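Local coordinates for Methylcobalamin\: coenzyme M methyltransferase (Methanosarcina mazei, PDB 4AY7), which probably transfers the methyl group of a methylated corrinoid to coenzyme M in methanogenesis, as a zinc-dependent TIM-barrel methyltransferase, at residues P157-S162 with A210-S215. Sequence-based numbering, arbitrary orientation. Where two conformers were deposited one is given.
Sequences PVTVAS and ADPVAS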
# COMPACT_ATOMS: atom_id res chain seq x y z
N PRO A 157 -5.19 -5.99 -7.33
CA PRO A 157 -5.99 -6.43 -8.46
C PRO A 157 -7.48 -6.47 -8.21
O PRO A 157 -8.27 -6.26 -9.16
CB PRO A 157 -5.46 -7.80 -8.80
CG PRO A 157 -4.56 -8.22 -7.71
CD PRO A 157 -4.18 -6.99 -6.93
N VAL A 158 -7.92 -6.66 -6.98
CA VAL A 158 -9.35 -6.70 -6.76
C VAL A 158 -9.91 -5.28 -7.02
O VAL A 158 -10.91 -5.08 -7.71
CB VAL A 158 -9.72 -7.23 -5.40
CG1 VAL A 158 -11.23 -7.28 -5.18
CG2 VAL A 158 -9.08 -8.62 -5.22
N THR A 159 -9.26 -4.29 -6.43
CA THR A 159 -9.68 -2.91 -6.59
C THR A 159 -9.56 -2.43 -8.04
O THR A 159 -10.44 -1.72 -8.51
CB THR A 159 -8.89 -2.08 -5.57
OG1 THR A 159 -9.29 -2.54 -4.26
CG2 THR A 159 -9.16 -0.54 -5.65
N VAL A 160 -8.53 -2.90 -8.76
CA VAL A 160 -8.37 -2.56 -10.18
C VAL A 160 -9.52 -3.17 -10.98
O VAL A 160 -10.09 -2.47 -11.80
CB VAL A 160 -7.04 -3.10 -10.79
CG1 VAL A 160 -7.07 -2.99 -12.29
CG2 VAL A 160 -5.85 -2.37 -10.16
N ALA A 161 -9.91 -4.41 -10.69
CA ALA A 161 -11.00 -5.02 -11.43
C ALA A 161 -12.29 -4.25 -11.19
O ALA A 161 -13.05 -3.97 -12.11
CB ALA A 161 -11.20 -6.46 -11.00
N SER A 162 -12.52 -3.92 -9.93
CA SER A 162 -13.71 -3.18 -9.50
C SER A 162 -13.79 -1.81 -10.16
O SER A 162 -14.89 -1.36 -10.58
CB SER A 162 -13.67 -3.01 -7.99
OG SER A 162 -14.86 -2.42 -7.56
N ALA A 210 -2.58 -2.04 -1.98
CA ALA A 210 -3.69 -1.72 -1.14
C ALA A 210 -4.92 -2.18 -1.86
O ALA A 210 -5.19 -1.72 -2.96
CB ALA A 210 -3.71 -0.24 -0.79
N ASP A 211 -5.69 -3.08 -1.28
CA ASP A 211 -6.79 -3.62 -1.97
C ASP A 211 -8.07 -3.53 -1.17
O ASP A 211 -8.60 -4.54 -0.76
CB ASP A 211 -6.46 -5.08 -2.37
CG ASP A 211 -6.99 -5.46 -3.78
OD1 ASP A 211 -7.94 -4.78 -4.22
OD2 ASP A 211 -6.49 -6.45 -4.42
N PRO A 212 -8.58 -2.34 -0.98
CA PRO A 212 -9.76 -2.19 -0.13
C PRO A 212 -11.02 -2.94 -0.57
O PRO A 212 -11.80 -3.30 0.27
CB PRO A 212 -9.99 -0.70 -0.13
CG PRO A 212 -9.36 -0.21 -1.39
CD PRO A 212 -8.09 -1.03 -1.37
N VAL A 213 -11.26 -3.12 -1.87
CA VAL A 213 -12.43 -3.87 -2.35
C VAL A 213 -12.44 -5.34 -1.82
O VAL A 213 -13.49 -5.95 -1.72
CB VAL A 213 -12.59 -3.72 -3.91
CG1 VAL A 213 -13.82 -4.47 -4.46
CG2 VAL A 213 -12.80 -2.23 -4.26
N ALA A 214 -11.28 -5.89 -1.54
CA ALA A 214 -11.20 -7.27 -1.04
C ALA A 214 -11.63 -7.40 0.44
O ALA A 214 -11.76 -8.52 0.96
CB ALA A 214 -9.79 -7.82 -1.29
N SER A 215 -11.87 -6.27 1.09
CA SER A 215 -12.30 -6.22 2.48
C SER A 215 -13.64 -6.89 2.71
O SER A 215 -14.51 -6.80 1.88
CB SER A 215 -12.36 -4.78 2.94
OG SER A 215 -12.83 -4.67 4.28
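Asp211 turns its carboxylate onto the first turn of helix 157-165, joining two neighbouring strand-to-helix connections of the TIM barrel: those that follow strands 150-155 and 206-210. Both oxygens work as acceptors at the helix N-terminus. OD2 takes the amide of Val158 (N to OD2 2.9 Å, N-H...O 157°) through its syn lone pair. OD1 uses its syn lone pair for the amide of Thr159 (N to OD1 2.6 Å) and its anti lone pair for the hydroxyl of the same residue, OG1 standing 2.6 Å from OD1. Three bonds therefore fix the rotation of the carboxylate, and the amide-rich helix end probably stabilises its negative charge. An asparagine here would probably leave one of the two backbone amides without its acceptor, since its NH2 group can only donate, and would weaken the charge match with the helix end.

Packing is close and buried around this carboxylate, with Val158 CB 3.3 Å from Asp211 OD1, and Leu232 of helix 221-238 touches the aspartate as well. At the partly exposed Val213 the fit is looser and apolar, Val158 CG1 meeting Val213 CG1 at 3.9 Å. Pro212, also partly exposed, sets its ring carbon CD 3.5 Å from Thr159 OG1 and touches the zinc ligand Cys248, which places this edge of the contact beside the metal site. Thr159 links the two regions. Its chi1 of -64° sets OG1 beside the residue's own backbone N, which lets OD1 receive both groups; the same hydroxyl accepts from the 3-10 turn, Val213 N to Thr159 OG1 measuring 3.2 Å at 161°.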